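Tripeptidase (PDB 3RZA) probably hydrolyses tripeptides as a metal-dependent peptidase of the M20/M25/M40 family, with bound zinc and calcium ions. Local coordinates at residues V191-V196 with G331-T336; S205-G210 with E263-A268; E325-L330 with A381-E386. All coordinates share one frame; numbering follows the deposited sequence.

Interaction 1. Residues V191-V196 with G331-T336; sequences VGTTVV and GLSANT
V191 and L332 open a contact that illustrates how a loop can settle alongside a strand before true sheet pairing begins. CG1 of V191 touches CD1 of L332 at 3.9 Å, and CD1 of L332 also comes within 3.5 Å of V191 O. G192 CA lies against the same leucine side chain, with L332 CD1 at 3.8 Å. G192 also has a positive phi, a backbone shape that itself favours glycine. Next comes T193, whose OG1 is anti to its carbonyl carbon (chi1 -62°) and thereby reaches a water that joins V191 O and S333 OG. That water donates to V191 O and is also bonded to T193 OG1 and, at 2.7 Å, to S333 OG. Another water links T193 OG1 to N335 ND2. T194 makes the first strand bond: its N-H donates to N335 O at 3.0 Å and 160°, with the donor tilted 25° from the carbonyl plane. T336 pairs with T194 as a parallel bridge, T194 also being hydrogen-bonded to I337, and a C-H of T336 CA accompanies it, 3.2 Å from T194 O. A further water accepts from T194 OG1 at 2.8 Å and donates to both G192 O and N335 O, so N335 O is gripped by two donors. At V196 the contact turns apolar again, with CG1 3.9 Å from T336 CB. Here strand 336-338 joins strand 194-209 in parallel, beside its antiparallel neighbour 355-359, while helix 318-329 covers T194 and V196 through A323 and V320. With three bridging waters, the chemistry implies that solvent bonds V191 O and G192 O where strand pairing has not begun, and adds a second donor to N335 O.

Interaction 2. Residues S205-G210 with E263-A268; sequences SAKIIG and EVILEA
K207 rises beside I265 and E263, and its length can be read as a passage from greasy to charged surroundings. CG stands anti to the backbone N (chi1 175°); the extended chain climbs off the sheet, and CD1 of I265 and OE2 of E263 come up beside it. CB meets CD1 of I265 at 3.8 Å, and CG meets the same methyl at 3.7 Å. Further out, CD passes to the carboxylate, 3.9 Å from E263 OE2, and CE comes nearer still, 3.7 Å from OE2. The tip, NZ, stays 4.3 Å from E263 OE2, beyond a salt bridge, so the attraction between the two charges is probably a diffuse one. Beneath the lysine runs a regular antiparallel ladder, the strand directions 168° apart. In it A206 with L266 and I208 with V264 are hydrogen-bonded pairs, and L266 N donates to A206 O at 2.8 Å almost straight (178°). These strands are the inner two of four, with 244-253 and 299-312 outside them, an arrangement consistent with the smaller, dimerising domain of M20 peptidases; E267 indeed packs on T257 of the second subunit. On the face opposite K207, A206, I208, V264 and L266 form the buried side, where CB of I208 and CB of V264 lie 4.4 Å apart. Helices 224-234 and 275-295 cover this side, I227 reaching I208 and F289 touching both A206 and I208. At the far end, S205 joins K207's face, and its OG is bonded at 2.9 Å to a water that in turn donates to A268 O.

Interaction 3. Residues E325-L330 with A381-E386; sequences ESARNL and ASQVLE
An oblique helix-helix crossing, in which the end of helix 318-329 rests on the long C-terminal helix 374-393, brings S326, N329 and L330 against S382, Q383 and E386. The short segments pass 9.0 Å apart between axes, with their directions at 126°. This pair belongs to the helical layer of the metal-binding domain, and the C-terminal helix is backed in turn by helix 128-147, on which V384 and L385 pack. The centre of the crossing is S326. Its OG sits between the backbone N and the carbonyl carbon (chi1 73°), the rotation that also lets it bond to A323 O one turn back. From the other helix the extended side chain of Q383 lies alongside, CG at 3.3 Å from S326 OG, and NE2 donates to that oxygen at 3.1 Å. The hydroxyl thus ties its own helix to helix 374-393, and one buried polar group serves two partners. Below it, the aliphatic part of E386 covers the serine backbone, with CG 3.9 Å from S326 CA. L330, where the first helix gives out, wedges a branch against the second backbone: CD1 approaches Q383 N at 3.4 Å and Q383 CB at 3.8 Å, while CD2 touches CB of S382. On the more exposed side, E386 bends at chi2 and swings its carboxylate towards N329. The amide and carboxylate planes stand 79° apart, and N329 ND2, with its partner in the amide plane, donates at 2.9 Å to the anti side of E386 OE2, from somewhat out of the carboxylate plane.

Interactions 1 and 3 form one continuous neighbourhood, their centres about 10 Å apart. A Schellman motif with G331 as its C-prime residue ends helix 318-329 and leads from one contact to the other: L332 N lies 2.9 Å from A327 O, probably hydrogen-bonded, and CB of A327 packs 3.4 Å from G192 O. Q383 of interaction 3 also touches V191 of interaction 1. That valine side chain is about 14 Å from the zinc ion, whose ligands H98, D129 and D186 lie outside the three contacts. Interaction 2 shares strand 194-209 with interaction 1, yet their centres are 42 Å apart, on opposite sides of the chain's centre; the centres of interactions 2 and 3 are about 49 Å apart.

Interaction 1. Residues V191-V196 with G331-T336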
ATOM      1  N   VAL A 191     -22.480 -22.975 -23.238  1.00 17.63           N
ATOM      2  CA  VAL A 191     -23.232 -24.214 -22.980  1.00 16.32           C
ATOM      3  C   VAL A 191     -22.920 -25.261 -24.090  1.00 16.60           C
ATOM      4  O   VAL A 191     -22.901 -24.927 -25.286  1.00 19.01           O
ATOM      5  CB  VAL A 191     -24.746 -23.976 -22.845  1.00 18.21           C
ATOM      6  CG1 VAL A 191     -25.482 -25.284 -22.498  1.00 11.88           C
ATOM      7  CG2 VAL A 191     -25.032 -22.905 -21.761  1.00 15.95           C
ATOM      8  N   GLY A 192     -22.582 -26.487 -23.662  1.00 14.58           N
ATOM      9  CA  GLY A 192     -22.143 -27.563 -24.556  1.00 14.44           C
ATOM     10  C   GLY A 192     -20.621 -27.661 -24.677  1.00 16.40           C
ATOM     11  O   GLY A 192     -20.114 -28.527 -25.390  1.00 17.13           O
ATOM     12  N   THR A 193     -19.896 -26.761 -23.998  1.00 15.94           N
ATOM     13  CA  THR A 193     -18.454 -26.907 -23.759  1.00 17.45           C
ATOM     14  C   THR A 193     -18.230 -27.465 -22.361  1.00 16.48           C
ATOM     15  O   THR A 193     -18.913 -27.061 -21.419  1.00 15.49           O
ATOM     16  CB  THR A 193     -17.747 -25.554 -23.928  1.00 17.27           C
ATOM     17  OG1 THR A 193     -17.941 -25.126 -25.284  1.00 17.24           O
ATOM     18  CG2 THR A 193     -16.245 -25.660 -23.619  1.00 17.26           C
ATOM     19  N   THR A 194     -17.291 -28.421 -22.243  1.00 17.24           N
ATOM     20  CA  THR A 194     -17.005 -29.132 -20.980  1.00 14.78           C
ATOM     21  C   THR A 194     -15.553 -28.880 -20.605  1.00 16.98           C
ATOM     22  O   THR A 194     -14.666 -29.105 -21.411  1.00 16.02           O
ATOM     23  CB  THR A 194     -17.217 -30.673 -21.146  1.00 15.93           C
ATOM     24  OG1 THR A 194     -18.518 -30.907 -21.664  1.00 18.83           O
ATOM     25  CG2 THR A 194     -17.069 -31.410 -19.823  1.00 10.46           C
ATOM     26  N   VAL A 195     -15.322 -28.393 -19.380  1.00 15.30           N
ATOM     27  CA  VAL A 195     -13.996 -28.322 -18.818  1.00 14.87           C
ATOM     28  C   VAL A 195     -13.595 -29.716 -18.309  1.00 14.84           C
ATOM     29  O   VAL A 195     -14.241 -30.237 -17.392  1.00 14.59           O
ATOM     30  CB  VAL A 195     -13.946 -27.335 -17.641  1.00 13.41           C
ATOM     31  CG1 VAL A 195     -12.594 -27.400 -16.960  1.00 12.75           C
ATOM     32  CG2 VAL A 195     -14.297 -25.912 -18.101  1.00 12.21           C
ATOM     33  N   VAL A 196     -12.537 -30.288 -18.886  1.00 15.85           N
ATOM     34  CA  VAL A 196     -12.013 -31.648 -18.506  1.00 15.35           C
ATOM     35  C   VAL A 196     -10.753 -31.611 -17.652  1.00 17.79           C
ATOM     36  O   VAL A 196     -10.272 -32.663 -17.195  1.00 16.18           O
ATOM     37  CB  VAL A 196     -11.789 -32.572 -19.752  1.00 17.06           C
ATOM     38  CG1 VAL A 196     -13.133 -32.752 -20.509  1.00 18.39           C
ATOM     39  CG2 VAL A 196     -10.643 -32.035 -20.707  1.00 15.21           C
ATOM     40  N   GLY A 331     -27.283 -29.978 -30.468  1.00 17.62           N
ATOM     41  CA  GLY A 331     -26.736 -29.164 -31.550  1.00 18.24           C
ATOM     42  C   GLY A 331     -25.683 -28.141 -31.144  1.00 15.65           C
ATOM     43  O   GLY A 331     -25.544 -27.100 -31.789  1.00 16.08           O
ATOM     44  N   LEU A 332     -24.930 -28.461 -30.104  1.00 16.49           N
ATOM     45  CA  LEU A 332     -23.937 -27.549 -29.504  1.00 16.76           C
ATOM     46  C   LEU A 332     -22.549 -28.095 -29.837  1.00 17.62           C
ATOM     47  O   LEU A 332     -22.425 -29.219 -30.327  1.00 17.21           O
ATOM     48  CB  LEU A 332     -24.161 -27.450 -27.991  1.00 16.96           C
ATOM     49  CG  LEU A 332     -25.610 -27.141 -27.523  1.00 14.34           C
ATOM     50  CD1 LEU A 332     -25.643 -27.005 -26.021  1.00 13.95           C
ATOM     51  CD2 LEU A 332     -26.167 -25.883 -28.167  1.00 13.47           C
ATOM     52  N   SER A 333     -21.524 -27.287 -29.614  1.00 18.07           N
ATOM     53  CA  SER A 333     -20.153 -27.590 -30.087  1.00 19.47           C
ATOM     54  C   SER A 333     -19.565 -28.940 -29.609  1.00 18.88           C
ATOM     55  O   SER A 333     -18.806 -29.556 -30.333  1.00 22.57           O
ATOM     56  CB  SER A 333     -19.189 -26.478 -29.665  1.00 19.65           C
ATOM     57  OG  SER A 333     -18.916 -26.571 -28.262  1.00 23.68           O
ATOM     58  N   ALA A 334     -19.899 -29.367 -28.400  1.00 18.88           N
ATOM     59  CA  ALA A 334     -19.319 -30.604 -27.795  1.00 20.99           C
ATOM     60  C   ALA A 334     -17.797 -30.573 -27.614  1.00 20.94           C
ATOM     61  O   ALA A 334     -17.158 -31.629 -27.585  1.00 24.14           O
ATOM     62  CB  ALA A 334     -19.747 -31.886 -28.580  1.00 18.92           C
ATOM     63  N   ASN A 335     -17.238 -29.373 -27.434  1.00 22.41           N
ATOM     64  CA  ASN A 335     -15.808 -29.150 -27.194  0.50 21.00           C
ATOM     65  C   ASN A 335     -15.430 -29.524 -25.756  1.00 21.08           C
ATOM     66  O   ASN A 335     -16.281 -29.493 -24.861  1.00 21.25           O
ATOM     67  CB  ASN A 335     -15.446 -27.674 -27.428  0.50 19.67           C
ATOM     68  CG  ASN A 335     -15.614 -27.246 -28.878  0.50 20.59           C
ATOM     69  OD1 ASN A 335     -15.444 -28.043 -29.794  0.50 22.14           O
ATOM     70  ND2 ASN A 335     -15.930 -25.978 -29.086  0.50 23.47           N
ATOM     71  N   THR A 336     -14.178 -29.869 -25.552  1.00 17.20           N
ATOM     72  CA  THR A 336     -13.613 -30.128 -24.266  1.00 19.18           C
ATOM     73  C   THR A 336     -12.449 -29.156 -24.133  1.00 20.79           C
ATOM     74  O   THR A 336     -11.655 -29.026 -25.071  1.00 23.23           O
ATOM     75  CB  THR A 336     -13.101 -31.544 -24.203  1.00 19.48           C
ATOM     76  OG1 THR A 336     -12.162 -31.754 -25.264  1.00 19.05           O
ATOM     77  CG2 THR A 336     -14.258 -32.509 -24.362  1.00 18.62           C
TER
HETATM   78  O   HOH W   1     -20.326 -24.847 -26.664  1.00 16.94           O
HETATM   79  O   HOH W   2     -18.652 -30.711 -24.409  1.00 15.63           O
HETATM   80  O   HOH W   3     -16.403 -23.702 -27.053  1.00 39.82           O

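Interaction 2. Residues S205-G210 with E263-A268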
ATOM      1  N   SER A 205       3.069 -15.614  -0.485  1.00 17.35           N
ATOM      2  CA  SER A 205       3.251 -14.293   0.086  1.00 20.10           C
ATOM      3  C   SER A 205       4.670 -14.145   0.640  1.00 20.84           C
ATOM      4  O   SER A 205       5.246 -15.102   1.135  1.00 19.36           O
ATOM      5  CB  SER A 205       2.223 -14.055   1.168  1.00 18.94           C
ATOM      6  OG  SER A 205       0.918 -14.125   0.630  1.00 22.34           O
ATOM      7  N   ALA A 206       5.220 -12.934   0.526  1.00 19.68           N
ATOM      8  CA  ALA A 206       6.567 -12.639   0.964  1.00 19.83           C
ATOM      9  C   ALA A 206       6.584 -11.326   1.790  1.00 20.44           C
ATOM     10  O   ALA A 206       6.044 -10.300   1.343  1.00 18.64           O
ATOM     11  CB  ALA A 206       7.498 -12.544  -0.233  1.00 19.62           C
ATOM     12  N   LYS A 207       7.101 -11.396   3.017  1.00 18.52           N
ATOM     13  CA  LYS A 207       7.455 -10.207   3.805  1.00 16.80           C
ATOM     14  C   LYS A 207       8.949  -9.988   3.667  1.00 17.43           C
ATOM     15  O   LYS A 207       9.749 -10.840   4.116  1.00 16.36           O
ATOM     16  CB  LYS A 207       7.074 -10.399   5.258  1.00 20.84           C
ATOM     17  CG  LYS A 207       7.518  -9.263   6.204  1.00 22.35           C
ATOM     18  CD  LYS A 207       6.834  -9.416   7.507  1.00 23.91           C
ATOM     19  CE  LYS A 207       7.531  -8.681   8.615  1.00 27.03           C
ATOM     20  NZ  LYS A 207       6.896  -9.047   9.912  1.00 30.73           N
ATOM     21  N   ILE A 208       9.327  -8.864   3.040  1.00 16.62           N
ATOM     22  CA  ILE A 208      10.722  -8.519   2.801  1.00 19.18           C
ATOM     23  C   ILE A 208      11.100  -7.459   3.838  1.00 19.53           C
ATOM     24  O   ILE A 208      10.465  -6.404   3.900  1.00 18.45           O
ATOM     25  CB  ILE A 208      10.958  -7.957   1.362  1.00 19.75           C
ATOM     26  CG1 ILE A 208      10.448  -8.925   0.263  1.00 20.43           C
ATOM     27  CG2 ILE A 208      12.433  -7.650   1.151  1.00 20.00           C
ATOM     28  CD1 ILE A 208      11.090 -10.295   0.285  1.00 22.08           C
ATOM     29  N   ILE A 209      12.102  -7.754   4.662  1.00 19.14           N
ATOM     30  CA  ILE A 209      12.611  -6.814   5.672  1.00 20.66           C
ATOM     31  C   ILE A 209      13.985  -6.271   5.263  1.00 21.53           C
ATOM     32  O   ILE A 209      14.877  -7.046   4.873  1.00 20.72           O
ATOM     33  CB  ILE A 209      12.749  -7.501   7.053  1.00 20.49           C
ATOM     34  CG1 ILE A 209      11.392  -8.013   7.555  1.00 26.04           C
ATOM     35  CG2 ILE A 209      13.393  -6.548   8.086  1.00 23.83           C
ATOM     36  CD1 ILE A 209      10.374  -6.937   7.783  1.00 25.48           C
ATOM     37  N   GLY A 210      14.157  -4.955   5.385  1.00 21.34           N
ATOM     38  CA  GLY A 210      15.452  -4.303   5.236  1.00 20.16           C
ATOM     39  C   GLY A 210      15.827  -3.658   6.537  1.00 22.31           C
ATOM     40  O   GLY A 210      15.535  -4.207   7.601  1.00 25.30           O
ATOM     41  N   GLU A 263      10.300  -2.395   5.150  1.00 16.50           N
ATOM     42  CA  GLU A 263       9.322  -3.470   5.018  1.00 18.55           C
ATOM     43  C   GLU A 263       8.476  -3.371   3.774  1.00 17.43           C
ATOM     44  O   GLU A 263       7.892  -2.325   3.507  1.00 20.80           O
ATOM     45  CB  GLU A 263       8.400  -3.531   6.229  1.00 18.48           C
ATOM     46  CG  GLU A 263       7.286  -4.611   6.133  1.00 22.07           C
ATOM     47  CD  GLU A 263       6.629  -4.937   7.467  1.00 27.04           C
ATOM     48  OE1 GLU A 263       7.065  -4.407   8.484  1.00 31.09           O
ATOM     49  OE2 GLU A 263       5.668  -5.731   7.499  1.00 26.25           O
ATOM     50  N   VAL A 264       8.336  -4.506   3.091  1.00 17.34           N
ATOM     51  CA  VAL A 264       7.428  -4.660   1.972  1.00 18.78           C
ATOM     52  C   VAL A 264       6.686  -5.975   2.122  1.00 19.67           C
ATOM     53  O   VAL A 264       7.306  -7.009   2.406  1.00 18.56           O
ATOM     54  CB  VAL A 264       8.207  -4.663   0.645  1.00 18.09           C
ATOM     55  CG1 VAL A 264       7.316  -5.089  -0.504  1.00 18.74           C
ATOM     56  CG2 VAL A 264       8.773  -3.287   0.374  1.00 18.14           C
ATOM     57  N   ILE A 265       5.372  -5.942   1.906  1.00 19.65           N
ATOM     58  CA  ILE A 265       4.538  -7.147   1.845  1.00 19.63           C
ATOM     59  C   ILE A 265       4.145  -7.346   0.405  1.00 18.10           C
ATOM     60  O   ILE A 265       3.640  -6.399  -0.222  1.00 20.21           O
ATOM     61  CB  ILE A 265       3.244  -7.013   2.692  1.00 19.58           C
ATOM     62  CG1 ILE A 265       3.564  -6.677   4.155  1.00 22.25           C
ATOM     63  CG2 ILE A 265       2.386  -8.290   2.569  1.00 20.27           C
ATOM     64  CD1 ILE A 265       4.390  -7.719   4.899  1.00 16.80           C
ATOM     65  N   LEU A 266       4.467  -8.534  -0.132  1.00 17.62           N
ATOM     66  CA  LEU A 266       4.062  -8.968  -1.475  0.50 17.94           C
ATOM     67  C   LEU A 266       3.028 -10.055  -1.320  1.00 17.64           C
ATOM     68  O   LEU A 266       3.198 -10.926  -0.480  1.00 18.47           O
ATOM     69  CB  LEU A 266       5.243  -9.581  -2.247  0.50 17.71           C
ATOM     70  CG  LEU A 266       6.457  -8.743  -2.622  0.50 17.37           C
ATOM     71  CD1 LEU A 266       6.015  -7.528  -3.365  0.50 19.62           C
ATOM     72  CD2 LEU A 266       7.269  -8.378  -1.409  0.50 17.34           C
ATOM     73  N   GLU A 267       1.992 -10.036  -2.162  1.00 18.06           N
ATOM     74  CA  GLU A 267       1.038 -11.175  -2.275  1.00 19.16           C
ATOM     75  C   GLU A 267       0.909 -11.606  -3.721  1.00 16.78           C
ATOM     76  O   GLU A 267       0.562 -10.781  -4.594  1.00 17.18           O
ATOM     77  CB  GLU A 267      -0.331 -10.821  -1.711  1.00 17.97           C
ATOM     78  CG  GLU A 267      -0.275 -10.400  -0.236  1.00 21.40           C
ATOM     79  CD  GLU A 267      -1.654 -10.130   0.367  1.00 25.35           C
ATOM     80  OE1 GLU A 267      -2.583 -10.945   0.164  1.00 22.96           O
ATOM     81  OE2 GLU A 267      -1.801  -9.084   1.019  1.00 30.09           O
ATOM     82  N   ALA A 268       1.191 -12.884  -3.961  1.00 13.91           N
ATOM     83  CA  ALA A 268       1.330 -13.436  -5.298  1.00 15.07           C
ATOM     84  C   ALA A 268       0.552 -14.742  -5.425  1.00 16.71           C
ATOM     85  O   ALA A 268       0.038 -15.281  -4.432  1.00 17.57           O
ATOM     86  CB  ALA A 268       2.815 -13.662  -5.626  1.00 14.49           C
TER
HETATM   87  O   HOH W   4      -0.654 -14.604  -1.722  1.00 17.44           O

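Interaction 3. Residues E325-L330 with A381-E386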
ATOM      1  N   GLU A 325     -21.799 -36.060 -25.714  1.00 19.41           N
ATOM      2  CA  GLU A 325     -23.012 -36.623 -26.381  1.00 18.55           C
ATOM      3  C   GLU A 325     -24.249 -35.737 -26.157  1.00 17.72           C
ATOM      4  O   GLU A 325     -24.961 -35.403 -27.126  1.00 16.26           O
ATOM      5  CB  GLU A 325     -23.301 -38.051 -25.897  1.00 19.31           C
ATOM      6  CG  GLU A 325     -24.474 -38.776 -26.650  1.00 26.28           C
ATOM      7  CD  GLU A 325     -24.794 -40.181 -26.096  1.00 31.67           C
ATOM      8  OE1 GLU A 325     -23.975 -40.750 -25.347  1.00 33.27           O
ATOM      9  OE2 GLU A 325     -25.886 -40.702 -26.411  1.00 39.04           O
ATOM     10  N   SER A 326     -24.474 -35.340 -24.900  1.00 20.15           N
ATOM     11  CA  SER A 326     -25.594 -34.420 -24.529  1.00 17.53           C
ATOM     12  C   SER A 326     -25.514 -33.088 -25.303  1.00 18.34           C
ATOM     13  O   SER A 326     -26.523 -32.602 -25.822  1.00 16.79           O
ATOM     14  CB  SER A 326     -25.641 -34.179 -23.019  1.00 16.91           C
ATOM     15  OG  SER A 326     -24.579 -33.325 -22.530  1.00 21.86           O
ATOM     16  N   ALA A 327     -24.303 -32.565 -25.442  1.00 18.17           N
ATOM     17  CA  ALA A 327     -24.052 -31.363 -26.217  1.00 19.20           C
ATOM     18  C   ALA A 327     -24.361 -31.559 -27.730  1.00 19.03           C
ATOM     19  O   ALA A 327     -25.076 -30.745 -28.322  1.00 19.80           O
ATOM     20  CB  ALA A 327     -22.565 -30.838 -25.979  1.00 12.99           C
ATOM     21  N   ARG A 328     -23.864 -32.643 -28.323  1.00 21.03           N
ATOM     22  CA  ARG A 328     -24.172 -32.969 -29.735  1.00 21.32           C
ATOM     23  C   ARG A 328     -25.650 -33.200 -30.004  1.00 20.83           C
ATOM     24  O   ARG A 328     -26.188 -32.696 -31.014  1.00 19.64           O
ATOM     25  CB  ARG A 328     -23.394 -34.188 -30.220  1.00 22.26           C
ATOM     26  CG  ARG A 328     -21.926 -33.926 -30.480  1.00 27.71           C
ATOM     27  CD  ARG A 328     -21.301 -35.055 -31.268  1.00 33.36           C
ATOM     28  NE  ARG A 328     -21.335 -36.302 -30.498  1.00 43.68           N
ATOM     29  CZ  ARG A 328     -20.411 -36.723 -29.610  1.00 43.07           C
ATOM     30  NH1 ARG A 328     -19.272 -36.030 -29.349  1.00 40.15           N
ATOM     31  NH2 ARG A 328     -20.625 -37.876 -28.978  1.00 41.60           N
ATOM     32  N   ASN A 329     -26.319 -33.912 -29.101  1.00 18.83           N
ATOM     33  CA  ASN A 329     -27.786 -34.106 -29.200  1.00 21.79           C
ATOM     34  C   ASN A 329     -28.597 -32.791 -29.230  1.00 21.19           C
ATOM     35  O   ASN A 329     -29.584 -32.706 -29.941  1.00 23.56           O
ATOM     36  CB  ASN A 329     -28.318 -34.988 -28.070  1.00 20.96           C
ATOM     37  CG  ASN A 329     -27.876 -36.442 -28.177  1.00 23.45           C
ATOM     38  OD1 ASN A 329     -27.191 -36.835 -29.111  1.00 24.38           O
ATOM     39  ND2 ASN A 329     -28.257 -37.238 -27.186  1.00 19.12           N
ATOM     40  N   LEU A 330     -28.134 -31.781 -28.501  1.00 19.84           N
ATOM     41  CA  LEU A 330     -28.726 -30.436 -28.529  1.00 19.25           C
ATOM     42  C   LEU A 330     -28.117 -29.472 -29.564  1.00 17.73           C
ATOM     43  O   LEU A 330     -28.407 -28.277 -29.533  1.00 16.76           O
ATOM     44  CB  LEU A 330     -28.618 -29.819 -27.129  1.00 17.44           C
ATOM     45  CG  LEU A 330     -29.441 -30.519 -26.054  1.00 19.83           C
ATOM     46  CD1 LEU A 330     -29.074 -29.884 -24.746  1.00 25.21           C
ATOM     47  CD2 LEU A 330     -30.938 -30.373 -26.320  1.00 22.35           C
ATOM     48  N   ALA A 381     -30.470 -26.207 -18.980  1.00 16.51           N
ATOM     49  CA  ALA A 381     -31.536 -27.062 -18.430  1.00 14.75           C
ATOM     50  C   ALA A 381     -31.845 -28.262 -19.343  1.00 16.82           C
ATOM     51  O   ALA A 381     -31.952 -29.397 -18.866  1.00 17.15           O
ATOM     52  CB  ALA A 381     -32.804 -26.237 -18.178  1.00 17.26           C
ATOM     53  N   SER A 382     -31.928 -28.023 -20.651  1.00 16.60           N
ATOM     54  CA  SER A 382     -32.101 -29.128 -21.624  1.00 18.04           C
ATOM     55  C   SER A 382     -30.906 -30.094 -21.619  1.00 18.58           C
ATOM     56  O   SER A 382     -31.109 -31.305 -21.720  1.00 14.64           O
ATOM     57  CB  SER A 382     -32.332 -28.575 -23.021  1.00 17.82           C
ATOM     58  OG  SER A 382     -33.496 -27.777 -23.015  1.00 21.95           O
ATOM     59  N   GLN A 383     -29.678 -29.556 -21.449  1.00 18.38           N
ATOM     60  CA  GLN A 383     -28.469 -30.389 -21.402  1.00 16.28           C
ATOM     61  C   GLN A 383     -28.402 -31.252 -20.146  1.00 15.93           C
ATOM     62  O   GLN A 383     -28.124 -32.422 -20.244  1.00 18.41           O
ATOM     63  CB  GLN A 383     -27.194 -29.564 -21.491  1.00 15.83           C
ATOM     64  CG  GLN A 383     -25.962 -30.415 -21.879  1.00 16.68           C
ATOM     65  CD  GLN A 383     -24.651 -29.735 -21.663  1.00 17.19           C
ATOM     66  OE1 GLN A 383     -24.572 -28.624 -21.102  1.00 13.76           O
ATOM     67  NE2 GLN A 383     -23.578 -30.404 -22.103  1.00 17.49           N
ATOM     68  N   VAL A 384     -28.638 -30.665 -18.980  1.00 16.84           N
ATOM     69  CA  VAL A 384     -28.684 -31.443 -17.730  1.00 16.06           C
ATOM     70  C   VAL A 384     -29.737 -32.580 -17.826  1.00 18.31           C
ATOM     71  O   VAL A 384     -29.455 -33.720 -17.405  1.00 18.76           O
ATOM     72  CB  VAL A 384     -28.985 -30.573 -16.499  1.00 16.66           C
ATOM     73  CG1 VAL A 384     -29.069 -31.437 -15.243  1.00 16.31           C
ATOM     74  CG2 VAL A 384     -27.923 -29.451 -16.319  1.00 16.55           C
ATOM     75  N   LEU A 385     -30.916 -32.280 -18.402  1.00 15.66           N
ATOM     76  CA  LEU A 385     -31.938 -33.303 -18.629  1.00 18.14           C
ATOM     77  C   LEU A 385     -31.430 -34.428 -19.572  1.00 18.15           C
ATOM     78  O   LEU A 385     -31.688 -35.603 -19.330  1.00 18.28           O
ATOM     79  CB  LEU A 385     -33.235 -32.686 -19.189  1.00 18.03           C
ATOM     80  CG  LEU A 385     -34.354 -33.690 -19.540  1.00 19.97           C
ATOM     81  CD1 LEU A 385     -34.714 -34.540 -18.298  1.00 23.30           C
ATOM     82  CD2 LEU A 385     -35.550 -32.971 -20.086  1.00 16.15           C
ATOM     83  N   GLU A 386     -30.739 -34.038 -20.646  1.00 25.67           N
ATOM     84  CA  GLU A 386     -30.231 -34.985 -21.623  1.00 24.46           C
ATOM     85  C   GLU A 386     -29.165 -35.896 -21.016  1.00 22.07           C
ATOM     86  O   GLU A 386     -29.170 -37.099 -21.274  1.00 23.49           O
ATOM     87  CB  GLU A 386     -29.677 -34.234 -22.828  1.00 25.74           C
ATOM     88  CG  GLU A 386     -29.367 -35.079 -24.027  1.00 32.27           C
ATOM     89  CD  GLU A 386     -30.584 -35.744 -24.656  1.00 35.91           C
ATOM     90  OE1 GLU A 386     -31.721 -35.246 -24.506  1.00 43.47           O
ATOM     91  OE2 GLU A 386     -30.387 -36.774 -25.312  1.00 42.42           O
TER